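Local coordinates for protein lysin (Enterococcus phage IMEEF1, PDB 6IST) that binds calcium and, as a phage lysin with a CHAP domain, probably cleaves amide or peptide bonds in the cell-wall peptidoglycan of its enterococcal host, at residues Gly26-Asp31 and Asp108-Asn113; Gly75-Trp80 and Thr91-Glu96; Gly102-Val107 and His127-Val132; Arg44-Ala49 and Val215-His220; Leu8-Gly13 and Val34-Arg39. All coordinates share one frame; numbering follows the deposited sequence.

Interaction 1: residues Gly26-Asp31 and Asp108-Asn113; sequences GTQCMD and DQNWIN. With CA (calcium ion), chain E.
Gln109 reaches to the backbone of Thr27 and Gln28 in the turn that leads to helix 29-41. Its CB lies 3.5 Å from the carbonyl O of Gln28, and CG follows the same oxygen at longer range. With the chain extended beyond CG (chi2 -178°), the amide is carried past CD, which faces Thr27 CB, to OE1, on the Thr27 side and 4.0 Å from Thr27 CB, and NE2, which gives a hydrogen bond of 2.8 Å to Gln28 O in the plane of its amide. Cys29 and Asp108, with His90, have the geometry of a Cys-His-Asp triad, consistent with the active site of a papain-like CHAP domain. Water 1 joins Cys29 O to Gln109 N, and water 2 accepts from both Cys29 N and Asn110 ND2. At the same turn, Gly26 O (2.3 Å) and Asp31 OD2 (2.5 Å) bind the calcium ion, whose site Asp20, Asp22 and Trp24 complete. Asp31 OD2 also accepts from Gln28 N at 2.9 Å, through its anti lone pair.

Interaction 2: residues Gly75-Trp80 and Thr91-Glu96; sequences GDVMIW and TGIATE
The indole of Trp80 meets strand 90-94 through its six-membered ring: Gly92 N lies at the ring edge, 4.0 Å from Trp80 CZ3, while Thr91 N comes in obliquely near CE3. Around the same indole stand the rings of His90, His127 and Tyr85, none of them parallel to it. The two segments form a beta hairpin, strands 77-80 and 90-94, in the antiparallel sheet of the CHAP domain. Ala94 N gives a nearly straight bond of 2.9 Å to Asp76 O, and Gly75 N donates to Ala94 O from above the carbonyl plane. Further along, Met78 N binds Gly92 O at 3.0 Å, and Val77 faces Ile93 as a non-hydrogen-bonded pair. On the face carrying these two, Val77 CG2 packs against Ile93 CD1 at 3.8 Å, and Thr33 of helix 29-41 touches both side chains, so this side of the hairpin is covered by the helix. On the other face Met78, bent at chi2 and chi3, sets its SD 4.0 Å from Ala94 CB. Thr91 has its OG1 opposite its own backbone nitrogen (chi1 -174°), which aims the hydroxyl across the hairpin; it donates to Met78 O at 2.7 Å, nearly in line with the carbonyl, and is also hydrogen-bonded to Thr33 OG1.

Interaction 3: residues Gly102-Val107 and His127-Val132; sequences GTFVSV and HNMDGV
His127 N gives the shortest polar bond between these segments, 2.7 Å to Phe104 O, and Phe104 N answers with 3.0 Å to His127 O. The two bonds make Phe104 and His127 a hydrogen-bonded antiparallel pair joining strand 103-108 to strand 123-128 at one edge of the CHAP-domain sheet. On the face where both side chains stand, His127 CB sits over one face of the Phe104 ring, 3.8 Å from its centroid, a CH-pi contact. The two rings are near parallel, with planes 27° apart, but slid apart, barely overlapping. Phe104 has its ring between its own backbone N and carbonyl carbon (chi1 67°), and reaches the turn beyond the strand: Met129 SD approaches it obliquely, 3.7 Å from CE1, in a Met-aromatic contact, and Val132 CG2 comes to its edge. That type II turn, Met129 to Val132, closes with Val132 N bonded to Met129 O. Overlapping its start, Asn128 OD1 accepts from Asp130 N in an Asx turn. His127 NE2 bonds to Asp108 OD2, and Ser106 OG, itself bonded to Asp108 OD1, lies at the imidazole edge, 3.1 Å from His127 CD2. Water 3 spans the start of the strand and the turn, donating to Gly102 O at 2.7 Å and accepting from Met129 N.

Interaction 4: residues Arg44-Ala49 and Val215-His220; sequences RPYGNA and VTTYNH
Three direct hydrogen bonds join Arg44 and Tyr46 to strand 215-219. Arg44 N donates to Val215 O at 3.0 Å. Bent at chi3 (88°), the arginine turns its guanidinium edge to the strand, and NH1 gives 2.9 Å to Thr217 O, which lies in the guanidinium plane. The hydroxyl of Tyr46 donates to Asn219 OD1 at 2.8 Å in the carbonyl plane, the ring and amide being turned 72° apart. Two waters add bridges: water 4 donates to Arg44 O and accepts from Arg44 NE and Thr217 N, while water 5 connects Arg44 O with Thr217 OG1. Two methyl groups pack: Thr216 CG2 lies over one face of the guanidinium, 3.5 Å from Arg44 NH1, and Thr217 CG2 meets Tyr46 CD1 at 3.5 Å. Strand 43-44 thereby edges the mixed sheet of strands 215-219 and 169-174, tying the CHAP region to the C-terminal part of the chain. Arg44, held at backbone N, NE (through water) and NH1, has its guanidinium fixed; Asn219 OD1 and the Thr217 methyl fix Tyr46.

Interaction 5: residues Leu8-Gly13 and Val34-Arg39; sequences LSYVNG and VDVMQR
Tyr10 spans the gap between helix 4-13 and helix 29-41, whose short segments run roughly antiparallel, at 150°, with axes 11.3 Å apart. That spacing is wide for packed helices, and a long side chain fills it. With CG opposite the backbone N (chi1 179°), the phenol extends straight across, and its hydroxyl gives a very short hydrogen bond of 2.5 Å to Asp35 OD2, which lies in the ring plane at its edge. Ring and carboxylate planes are turned 39° apart. The Arg39 side chain crosses the phenol at about a right angle, with CD 3.6 Å from Tyr10 CZ and NE 2.9 Å from Tyr10 OH. At the ring edge, Tyr10 CE2 touches Val36 CG2 at 4.1 Å. One residue on, Val11 adds a second apolar contact: its CG2 meets the same Val36 methyl at 3.9 Å, the two valines crossing nearly at right angles. This is where the N-terminal helix of the peptidase region packs against helix 29-41. Asp35 is also held within its own helix, where Arg39 NH2 makes a salt bridge of 2.9 Å to OD1 through the syn lone pair. Arg39 NE bonds weakly to both carboxylate oxygens, and OD2 also receives the phenol's proton; the arginine would be expected to stabilise the negative charge of the carboxylate.

Helix 29-41 starts in interaction 1, which holds part of the calcium site, and continues through interaction 5, whose Asp35 side chain is about 10 Å from the ion; its Met37 CE packs 3.7 Å from Val77 CG2 of interaction 2. Interactions 2 and 3 are neighbours in one sheet, centres about 9 Å apart, with Ile93 N 2.9 Å from Val107 O. Interactions 1 and 3 meet at Asp108 OD2, 2.7 Å from His127 NE2; Asp108 would be the acid of the possible Cys-His-Asp triad. Thr91 CG2 comes 3.4 Å from Cys29 O, joining interactions 1 and 2. The centre of interaction 4 is about 18 Å from that of interaction 1, but Met30 CE packs 3.6 Å from Pro45 CB.

Interaction 1: residues Gly26-Asp31 and Asp108-Asn113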
# COMPACT_ATOMS: atom_id res chain seq x y z
N GLY C 26 -9.43 -14.25 -22.63
CA GLY C 26 -8.37 -15.22 -22.32
C GLY C 26 -6.99 -14.58 -22.24
O GLY C 26 -6.76 -13.60 -21.50
N THR C 27 -6.05 -15.12 -23.01
CA THR C 27 -4.63 -14.79 -22.75
C THR C 27 -4.14 -13.80 -23.80
O THR C 27 -3.56 -14.15 -24.78
CB THR C 27 -3.84 -16.10 -22.68
OG1 THR C 27 -3.90 -16.76 -23.95
CG2 THR C 27 -4.42 -17.01 -21.54
N GLN C 28 -4.47 -12.51 -23.63
CA GLN C 28 -4.04 -11.45 -24.50
C GLN C 28 -2.60 -11.01 -24.23
O GLN C 28 -2.00 -11.45 -23.23
CB GLN C 28 -4.98 -10.28 -24.33
CG GLN C 28 -6.43 -10.65 -24.71
CD GLN C 28 -6.62 -10.84 -26.21
OE1 GLN C 28 -6.09 -10.09 -27.04
NE2 GLN C 28 -7.41 -11.84 -26.58
N CYS C 29 -2.08 -10.14 -25.07
CA CYS C 29 -0.68 -9.70 -24.88
C CYS C 29 -0.43 -8.96 -23.58
O CYS C 29 0.54 -9.27 -22.83
CB CYS C 29 -0.18 -8.96 -26.06
SG CYS C 29 -0.83 -7.27 -26.26
N MET C 30 -1.34 -8.04 -23.25
CA MET C 30 -1.16 -7.29 -22.01
C MET C 30 -1.24 -8.16 -20.75
O MET C 30 -0.62 -7.84 -19.72
CB MET C 30 -2.17 -6.11 -22.01
CG MET C 30 -1.92 -4.90 -21.10
SD MET C 30 -0.27 -4.19 -20.92
CE MET C 30 -0.67 -2.60 -20.09
N ASP C 31 -2.03 -9.25 -20.77
CA ASP C 31 -2.10 -10.18 -19.70
C ASP C 31 -0.73 -10.67 -19.24
O ASP C 31 -0.54 -10.83 -18.07
CB ASP C 31 -2.98 -11.38 -20.01
CG ASP C 31 -4.46 -11.02 -20.04
OD1 ASP C 31 -5.01 -10.60 -19.00
OD2 ASP C 31 -5.06 -11.16 -21.11
N ASP C 108 5.83 -13.45 -25.84
CA ASP C 108 4.63 -12.64 -26.04
C ASP C 108 3.45 -13.60 -26.08
O ASP C 108 3.56 -14.73 -26.58
CB ASP C 108 4.54 -11.92 -27.38
CG ASP C 108 5.78 -11.12 -27.84
OD1 ASP C 108 6.75 -10.84 -27.11
OD2 ASP C 108 5.63 -10.56 -28.98
N GLN C 109 2.28 -13.14 -25.59
CA GLN C 109 1.00 -13.81 -25.88
C GLN C 109 0.31 -13.16 -26.98
O GLN C 109 0.46 -11.95 -27.19
CB GLN C 109 0.08 -13.82 -24.65
CG GLN C 109 0.64 -14.66 -23.56
CD GLN C 109 -0.19 -14.79 -22.31
OE1 GLN C 109 0.02 -15.74 -21.57
NE2 GLN C 109 -1.06 -13.82 -22.02
N ASN C 110 -0.47 -13.96 -27.71
CA ASN C 110 -1.33 -13.46 -28.77
C ASN C 110 -0.62 -12.87 -29.94
O ASN C 110 -1.14 -11.95 -30.63
CB ASN C 110 -2.38 -12.49 -28.22
CG ASN C 110 -3.69 -12.58 -28.99
OD1 ASN C 110 -4.01 -13.61 -29.54
ND2 ASN C 110 -4.40 -11.50 -29.07
N TRP C 111 0.55 -13.43 -30.24
CA TRP C 111 1.33 -13.05 -31.41
C TRP C 111 1.15 -14.13 -32.45
O TRP C 111 0.71 -13.83 -33.57
CB TRP C 111 2.82 -12.82 -31.10
CG TRP C 111 3.65 -12.49 -32.32
CD1 TRP C 111 4.35 -13.38 -33.10
CD2 TRP C 111 3.75 -11.24 -32.95
NE1 TRP C 111 4.92 -12.74 -34.13
CE2 TRP C 111 4.61 -11.41 -34.05
CE3 TRP C 111 3.30 -9.96 -32.63
CZ2 TRP C 111 4.97 -10.36 -34.88
CZ3 TRP C 111 3.64 -8.93 -33.44
CH2 TRP C 111 4.49 -9.13 -34.57
N ILE C 112 1.54 -15.34 -32.11
CA ILE C 112 1.29 -16.52 -32.95
C ILE C 112 -0.15 -16.98 -32.79
O ILE C 112 -0.65 -17.12 -31.65
CB ILE C 112 2.23 -17.65 -32.55
CG1 ILE C 112 3.61 -17.29 -33.07
CG2 ILE C 112 1.80 -18.98 -33.18
CD1 ILE C 112 4.70 -18.03 -32.32
N ASN C 113 -0.84 -17.18 -33.91
CA ASN C 113 -2.28 -17.62 -33.89
C ASN C 113 -3.07 -16.70 -33.00
O ASN C 113 -3.74 -17.11 -32.10
CB ASN C 113 -2.42 -19.06 -33.45
CG ASN C 113 -1.83 -20.04 -34.42
OD1 ASN C 113 -1.82 -19.83 -35.66
ND2 ASN C 113 -1.33 -21.18 -33.88
CA CA E . -7.41 -11.67 -20.44
O HOH W 1 2.56 -10.59 -24.28
O HOH W 2 -3.38 -9.25 -27.50

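Interaction 2: residues Gly75-Trp80 and Thr91-Glu96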
# COMPACT_ATOMS: atom_id res chain seq x y z
N GLY C 75 14.83 -8.45 -20.12
CA GLY C 75 13.92 -8.17 -19.00
C GLY C 75 13.15 -6.85 -19.21
O GLY C 75 12.30 -6.50 -18.37
N ASP C 76 13.37 -6.24 -20.34
CA ASP C 76 12.63 -5.03 -20.78
C ASP C 76 11.22 -5.47 -21.14
O ASP C 76 11.01 -6.59 -21.63
CB ASP C 76 13.24 -4.42 -22.00
CG ASP C 76 14.43 -3.50 -21.69
OD1 ASP C 76 14.67 -3.18 -20.49
OD2 ASP C 76 15.05 -3.02 -22.69
N VAL C 77 10.26 -4.60 -20.86
CA VAL C 77 8.87 -4.77 -21.34
C VAL C 77 8.84 -4.04 -22.70
O VAL C 77 9.13 -2.86 -22.78
CB VAL C 77 7.87 -4.12 -20.38
CG1 VAL C 77 6.48 -4.11 -21.03
CG2 VAL C 77 7.85 -4.78 -19.01
N MET C 78 8.51 -4.74 -23.79
CA MET C 78 8.48 -4.23 -25.12
C MET C 78 7.15 -3.66 -25.38
O MET C 78 6.10 -4.19 -24.96
CB MET C 78 8.68 -5.40 -26.08
CG MET C 78 9.96 -6.12 -25.92
SD MET C 78 11.45 -5.19 -26.14
CE MET C 78 11.01 -4.19 -27.61
N ILE C 79 7.18 -2.59 -26.09
CA ILE C 79 6.01 -1.87 -26.51
C ILE C 79 6.00 -1.66 -28.02
O ILE C 79 6.89 -1.01 -28.58
CB ILE C 79 5.97 -0.50 -25.81
CG1 ILE C 79 6.27 -0.56 -24.30
CG2 ILE C 79 4.61 0.16 -26.09
CD1 ILE C 79 6.51 0.82 -23.74
N TRP C 80 4.93 -2.14 -28.68
CA TRP C 80 4.65 -1.84 -30.05
C TRP C 80 3.59 -0.82 -30.06
O TRP C 80 2.51 -1.03 -29.42
CB TRP C 80 4.15 -3.03 -30.74
CG TRP C 80 5.13 -4.08 -31.14
CD1 TRP C 80 5.64 -4.30 -32.41
CD2 TRP C 80 5.73 -5.10 -30.30
NE1 TRP C 80 6.48 -5.39 -32.40
CE2 TRP C 80 6.58 -5.88 -31.13
CE3 TRP C 80 5.67 -5.39 -28.97
CZ2 TRP C 80 7.32 -6.95 -30.60
CZ3 TRP C 80 6.36 -6.50 -28.44
CH2 TRP C 80 7.19 -7.23 -29.28
N THR C 91 2.61 -6.06 -26.66
CA THR C 91 3.64 -6.07 -25.63
C THR C 91 4.08 -7.47 -25.42
O THR C 91 3.50 -8.38 -25.94
CB THR C 91 3.11 -5.43 -24.34
OG1 THR C 91 4.17 -5.31 -23.39
CG2 THR C 91 1.92 -6.25 -23.71
N GLY C 92 5.22 -7.60 -24.76
CA GLY C 92 5.74 -8.91 -24.37
C GLY C 92 7.06 -8.60 -23.63
O GLY C 92 7.38 -7.45 -23.34
N ILE C 93 7.80 -9.64 -23.21
CA ILE C 93 8.97 -9.41 -22.40
C ILE C 93 10.22 -9.84 -23.16
O ILE C 93 10.30 -11.04 -23.51
CB ILE C 93 8.93 -10.22 -21.09
CG1 ILE C 93 7.64 -9.94 -20.24
CG2 ILE C 93 10.17 -9.92 -20.24
CD1 ILE C 93 7.42 -8.49 -19.84
N ALA C 94 11.22 -8.99 -23.19
CA ALA C 94 12.54 -9.27 -23.92
C ALA C 94 13.27 -10.29 -23.04
O ALA C 94 13.38 -10.11 -21.84
CB ALA C 94 13.36 -8.04 -24.08
N THR C 95 13.71 -11.37 -23.65
CA THR C 95 14.36 -12.45 -22.87
C THR C 95 15.86 -12.46 -23.08
O THR C 95 16.59 -13.22 -22.36
CB THR C 95 13.80 -13.81 -23.23
OG1 THR C 95 13.69 -13.97 -24.65
CG2 THR C 95 12.42 -13.91 -22.61
N GLU C 96 16.28 -11.61 -24.00
CA GLU C 96 17.68 -11.45 -24.37
C GLU C 96 17.95 -10.01 -24.73
O GLU C 96 17.04 -9.29 -25.06
CB GLU C 96 17.97 -12.32 -25.61
CG GLU C 96 17.87 -13.81 -25.33
CD GLU C 96 17.92 -14.67 -26.59
OE1 GLU C 96 17.46 -15.82 -26.50
OE2 GLU C 96 18.38 -14.20 -27.67

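Interaction 3: residues Gly102-Val107 and His127-Val132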
# COMPACT_ATOMS: atom_id res chain seq x y z
N GLY C 102 19.35 -5.86 -36.02
CA GLY C 102 18.01 -5.30 -35.97
C GLY C 102 16.89 -6.22 -35.43
O GLY C 102 15.68 -5.93 -35.65
N THR C 103 17.24 -7.34 -34.82
CA THR C 103 16.23 -8.24 -34.27
C THR C 103 16.38 -8.39 -32.77
O THR C 103 17.36 -7.90 -32.15
CB THR C 103 16.27 -9.63 -34.95
OG1 THR C 103 17.48 -10.30 -34.59
CG2 THR C 103 16.19 -9.52 -36.47
N PHE C 104 15.36 -8.99 -32.17
CA PHE C 104 15.37 -9.32 -30.78
C PHE C 104 14.42 -10.49 -30.49
O PHE C 104 13.59 -10.86 -31.33
CB PHE C 104 15.01 -8.06 -29.94
CG PHE C 104 13.58 -7.58 -30.12
CD1 PHE C 104 13.27 -6.64 -31.10
CD2 PHE C 104 12.62 -7.99 -29.29
CE1 PHE C 104 11.98 -6.19 -31.30
CE2 PHE C 104 11.30 -7.59 -29.49
CZ PHE C 104 11.01 -6.65 -30.45
N VAL C 105 14.56 -11.07 -29.32
CA VAL C 105 13.68 -12.11 -28.86
C VAL C 105 12.85 -11.68 -27.65
O VAL C 105 13.38 -11.21 -26.69
CB VAL C 105 14.49 -13.36 -28.52
CG1 VAL C 105 13.63 -14.44 -27.95
CG2 VAL C 105 15.20 -13.88 -29.78
N SER C 106 11.54 -11.85 -27.73
CA SER C 106 10.66 -11.64 -26.62
C SER C 106 9.63 -12.81 -26.48
O SER C 106 9.36 -13.55 -27.45
CB SER C 106 10.00 -10.22 -26.69
OG SER C 106 9.09 -10.14 -27.78
N VAL C 107 9.08 -13.02 -25.28
CA VAL C 107 8.01 -13.97 -25.05
C VAL C 107 6.75 -13.15 -24.97
O VAL C 107 6.72 -12.14 -24.23
CB VAL C 107 8.22 -14.71 -23.76
CG1 VAL C 107 6.99 -15.42 -23.32
CG2 VAL C 107 9.36 -15.66 -23.96
N HIS C 127 11.67 -11.32 -33.18
CA HIS C 127 11.06 -10.16 -33.85
C HIS C 127 12.04 -9.28 -34.60
O HIS C 127 13.23 -9.24 -34.29
CB HIS C 127 10.48 -9.24 -32.78
CG HIS C 127 9.21 -9.74 -32.14
ND1 HIS C 127 7.99 -9.69 -32.79
CD2 HIS C 127 8.94 -10.19 -30.89
CE1 HIS C 127 7.02 -10.02 -31.94
NE2 HIS C 127 7.58 -10.40 -30.80
N ASN C 128 11.53 -8.47 -35.52
CA ASN C 128 12.21 -7.28 -35.97
C ASN C 128 11.55 -6.06 -35.30
O ASN C 128 10.62 -6.18 -34.47
CB ASN C 128 12.24 -7.19 -37.50
CG ASN C 128 10.84 -7.06 -38.09
OD1 ASN C 128 9.92 -6.58 -37.45
ND2 ASN C 128 10.67 -7.54 -39.30
N MET C 129 12.00 -4.91 -35.72
CA MET C 129 11.62 -3.66 -35.10
C MET C 129 10.41 -3.00 -35.76
O MET C 129 10.03 -1.91 -35.31
CB MET C 129 12.83 -2.69 -35.11
CG MET C 129 13.96 -3.11 -34.12
SD MET C 129 13.54 -3.06 -32.39
CE MET C 129 13.61 -1.28 -32.05
N ASP C 130 9.74 -3.68 -36.68
CA ASP C 130 8.54 -3.09 -37.31
C ASP C 130 7.41 -2.87 -36.29
O ASP C 130 7.00 -3.78 -35.58
CB ASP C 130 8.03 -3.97 -38.43
CG ASP C 130 8.98 -3.97 -39.66
OD1 ASP C 130 10.00 -3.25 -39.64
OD2 ASP C 130 8.69 -4.73 -40.62
N GLY C 131 6.98 -1.61 -36.18
CA GLY C 131 5.97 -1.18 -35.18
C GLY C 131 6.40 -0.91 -33.76
O GLY C 131 5.56 -0.57 -32.90
N VAL C 132 7.66 -1.22 -33.43
CA VAL C 132 8.17 -1.04 -32.06
C VAL C 132 8.33 0.40 -31.70
O VAL C 132 8.93 1.15 -32.41
CB VAL C 132 9.50 -1.78 -31.85
CG1 VAL C 132 10.03 -1.58 -30.42
CG2 VAL C 132 9.26 -3.24 -32.08
O HOH W 3 14.35 -4.55 -37.51

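Interaction 4: residues Arg44-Ala49 and Val215-His220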
# COMPACT_ATOMS: atom_id res chain seq x y z
N ARG C 44 0.62 -3.04 -11.26
CA ARG C 44 -0.39 -3.46 -12.28
C ARG C 44 -0.52 -2.35 -13.35
O ARG C 44 -1.16 -1.32 -13.13
CB ARG C 44 -1.76 -3.76 -11.62
CG ARG C 44 -2.82 -4.16 -12.60
CD ARG C 44 -4.16 -4.59 -11.93
NE ARG C 44 -4.98 -3.36 -11.76
CZ ARG C 44 -6.24 -3.28 -11.30
NH1 ARG C 44 -6.85 -2.08 -11.25
NH2 ARG C 44 -6.92 -4.37 -10.96
N PRO C 45 0.12 -2.54 -14.52
CA PRO C 45 -0.04 -1.58 -15.58
C PRO C 45 -1.49 -1.49 -15.95
O PRO C 45 -2.20 -2.45 -15.90
CB PRO C 45 0.77 -2.19 -16.77
CG PRO C 45 1.73 -3.14 -16.10
CD PRO C 45 0.98 -3.68 -14.92
N TYR C 46 -1.86 -0.32 -16.42
CA TYR C 46 -3.23 -0.01 -16.73
C TYR C 46 -3.48 -0.05 -18.24
O TYR C 46 -2.61 0.21 -19.05
CB TYR C 46 -3.50 1.38 -16.17
CG TYR C 46 -4.83 1.87 -16.52
CD1 TYR C 46 -5.95 1.44 -15.79
CD2 TYR C 46 -5.01 2.74 -17.59
CE1 TYR C 46 -7.22 1.90 -16.12
CE2 TYR C 46 -6.29 3.17 -17.94
CZ TYR C 46 -7.37 2.76 -17.19
OH TYR C 46 -8.61 3.21 -17.52
N GLY C 47 -4.67 -0.44 -18.64
CA GLY C 47 -5.09 -0.26 -20.02
C GLY C 47 -4.65 -1.33 -20.99
O GLY C 47 -4.29 -2.42 -20.62
N ASN C 48 -4.77 -1.02 -22.25
CA ASN C 48 -4.27 -1.88 -23.33
C ASN C 48 -2.78 -1.64 -23.44
O ASN C 48 -2.26 -0.75 -22.81
CB ASN C 48 -4.93 -1.49 -24.64
CG ASN C 48 -6.36 -1.90 -24.68
OD1 ASN C 48 -6.71 -2.88 -24.10
ND2 ASN C 48 -7.20 -1.16 -25.43
N ALA C 49 -2.12 -2.42 -24.28
CA ALA C 49 -0.71 -2.27 -24.49
C ALA C 49 -0.26 -0.89 -24.84
O ALA C 49 0.78 -0.43 -24.41
CB ALA C 49 -0.27 -3.29 -25.55
N VAL C 215 1.80 -0.44 -6.81
CA VAL C 215 1.18 0.63 -7.61
C VAL C 215 0.12 0.05 -8.49
O VAL C 215 0.38 -0.81 -9.33
CB VAL C 215 2.24 1.33 -8.47
CG1 VAL C 215 1.59 2.32 -9.42
CG2 VAL C 215 3.21 2.08 -7.60
N THR C 216 -1.10 0.52 -8.30
CA THR C 216 -2.22 0.07 -9.08
C THR C 216 -2.95 1.36 -9.52
O THR C 216 -2.95 2.33 -8.77
CB THR C 216 -3.15 -0.80 -8.18
OG1 THR C 216 -2.42 -1.94 -7.65
CG2 THR C 216 -4.33 -1.33 -8.90
N THR C 217 -3.65 1.26 -10.61
CA THR C 217 -4.54 2.34 -11.09
C THR C 217 -5.98 1.93 -10.90
O THR C 217 -6.41 0.81 -11.32
CB THR C 217 -4.30 2.56 -12.58
OG1 THR C 217 -2.94 2.95 -12.78
CG2 THR C 217 -5.15 3.66 -13.15
N TYR C 218 -6.80 2.84 -10.35
CA TYR C 218 -8.24 2.59 -10.18
C TYR C 218 -9.02 3.54 -11.06
O TYR C 218 -8.70 4.73 -11.12
CB TYR C 218 -8.63 2.88 -8.72
CG TYR C 218 -7.93 1.98 -7.74
CD1 TYR C 218 -6.62 2.24 -7.39
CD2 TYR C 218 -8.54 0.84 -7.27
CE1 TYR C 218 -5.95 1.40 -6.48
CE2 TYR C 218 -7.90 0.00 -6.37
CZ TYR C 218 -6.61 0.26 -5.99
OH TYR C 218 -5.98 -0.62 -5.10
N ASN C 219 -10.03 3.03 -11.76
CA ASN C 219 -10.95 3.95 -12.47
C ASN C 219 -11.78 4.67 -11.43
O ASN C 219 -12.02 4.17 -10.37
CB ASN C 219 -11.90 3.21 -13.43
CG ASN C 219 -11.15 2.58 -14.57
OD1 ASN C 219 -10.37 3.24 -15.28
ND2 ASN C 219 -11.35 1.27 -14.75
N HIS C 220 -12.16 5.88 -11.72
CA HIS C 220 -12.87 6.67 -10.75
C HIS C 220 -14.14 6.03 -10.14
O HIS C 220 -14.51 6.36 -9.01
CB HIS C 220 -13.23 8.02 -11.40
CG HIS C 220 -14.13 7.88 -12.58
ND1 HIS C 220 -15.50 7.76 -12.46
CD2 HIS C 220 -13.85 7.72 -13.89
CE1 HIS C 220 -16.03 7.55 -13.65
NE2 HIS C 220 -15.05 7.55 -14.53
O HOH W 4 -3.63 -0.78 -12.64
O HOH W 5 -0.90 1.38 -12.48

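Interaction 5: residues Leu8-Gly13 and Val34-Arg39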
# COMPACT_ATOMS: atom_id res chain seq x y z
N LEU C 8 13.37 -13.90 -15.88
CA LEU C 8 13.54 -14.66 -17.09
C LEU C 8 13.23 -16.13 -16.93
O LEU C 8 12.69 -16.74 -17.84
CB LEU C 8 14.98 -14.51 -17.62
CG LEU C 8 15.41 -13.07 -17.97
CD1 LEU C 8 16.88 -13.01 -18.32
CD2 LEU C 8 14.52 -12.58 -19.10
N SER C 9 13.57 -16.70 -15.79
CA SER C 9 13.15 -18.08 -15.51
C SER C 9 11.62 -18.23 -15.58
O SER C 9 11.10 -19.09 -16.24
CB SER C 9 13.68 -18.51 -14.17
OG SER C 9 13.25 -19.82 -13.95
N TYR C 10 10.93 -17.33 -14.92
CA TYR C 10 9.48 -17.36 -14.89
C TYR C 10 8.88 -17.19 -16.29
O TYR C 10 8.04 -17.99 -16.74
CB TYR C 10 8.94 -16.28 -13.93
CG TYR C 10 7.45 -16.26 -13.90
CD1 TYR C 10 6.72 -17.23 -13.23
CD2 TYR C 10 6.76 -15.30 -14.59
CE1 TYR C 10 5.32 -17.23 -13.24
CE2 TYR C 10 5.37 -15.27 -14.60
CZ TYR C 10 4.65 -16.24 -13.94
OH TYR C 10 3.26 -16.17 -14.01
N VAL C 11 9.33 -16.16 -17.00
CA VAL C 11 8.85 -15.90 -18.37
C VAL C 11 9.13 -17.06 -19.33
O VAL C 11 8.21 -17.54 -20.00
CB VAL C 11 9.39 -14.58 -18.90
CG1 VAL C 11 8.99 -14.36 -20.34
CG2 VAL C 11 8.78 -13.47 -18.06
N ASN C 12 10.36 -17.55 -19.35
CA ASN C 12 10.66 -18.69 -20.20
C ASN C 12 9.81 -19.96 -19.83
O ASN C 12 9.43 -20.73 -20.72
CB ASN C 12 12.14 -18.97 -20.20
CG ASN C 12 12.91 -18.00 -21.09
OD1 ASN C 12 12.54 -17.79 -22.25
ND2 ASN C 12 14.00 -17.44 -20.56
N GLY C 13 9.53 -20.13 -18.54
CA GLY C 13 8.63 -21.16 -17.99
C GLY C 13 7.20 -21.04 -18.47
O GLY C 13 6.47 -22.00 -18.50
N VAL C 34 1.19 -7.73 -17.62
CA VAL C 34 0.59 -7.39 -16.33
C VAL C 34 0.89 -8.47 -15.27
O VAL C 34 1.25 -8.14 -14.17
CB VAL C 34 -0.93 -7.19 -16.41
CG1 VAL C 34 -1.56 -7.20 -15.02
CG2 VAL C 34 -1.21 -5.95 -17.22
N ASP C 35 0.89 -9.73 -15.67
CA ASP C 35 1.14 -10.79 -14.74
C ASP C 35 2.55 -10.62 -14.20
O ASP C 35 2.81 -10.75 -13.00
CB ASP C 35 0.95 -12.12 -15.41
CG ASP C 35 1.22 -13.32 -14.47
OD1 ASP C 35 0.49 -13.52 -13.46
OD2 ASP C 35 2.19 -14.06 -14.74
N VAL C 36 3.50 -10.57 -15.11
CA VAL C 36 4.89 -10.44 -14.68
C VAL C 36 5.18 -9.20 -13.84
O VAL C 36 5.85 -9.26 -12.79
CB VAL C 36 5.82 -10.50 -15.88
CG1 VAL C 36 7.27 -10.33 -15.45
CG2 VAL C 36 5.58 -11.76 -16.65
N MET C 37 4.68 -8.05 -14.26
CA MET C 37 4.92 -6.88 -13.51
C MET C 37 4.24 -6.97 -12.10
O MET C 37 4.86 -6.52 -11.11
CB MET C 37 4.43 -5.64 -14.25
CG MET C 37 5.31 -5.06 -15.40
SD MET C 37 7.04 -4.83 -15.11
CE MET C 37 7.70 -6.42 -15.71
N GLN C 38 3.02 -7.48 -12.00
CA GLN C 38 2.35 -7.64 -10.71
C GLN C 38 3.12 -8.61 -9.77
O GLN C 38 3.41 -8.28 -8.67
CB GLN C 38 0.95 -8.15 -10.87
CG GLN C 38 -0.05 -7.16 -11.31
CD GLN C 38 -1.49 -7.71 -11.18
OE1 GLN C 38 -2.36 -7.06 -10.61
NE2 GLN C 38 -1.69 -8.94 -11.65
N ARG C 39 3.52 -9.78 -10.26
CA ARG C 39 4.20 -10.75 -9.40
C ARG C 39 5.55 -10.28 -8.94
O ARG C 39 5.95 -10.56 -7.81
CB ARG C 39 4.53 -12.00 -10.18
CG ARG C 39 3.43 -12.93 -10.31
CD ARG C 39 3.91 -14.19 -11.03
NE ARG C 39 2.67 -14.68 -11.57
CZ ARG C 39 1.75 -15.34 -10.88
NH1 ARG C 39 1.95 -15.75 -9.62
NH2 ARG C 39 0.64 -15.66 -11.51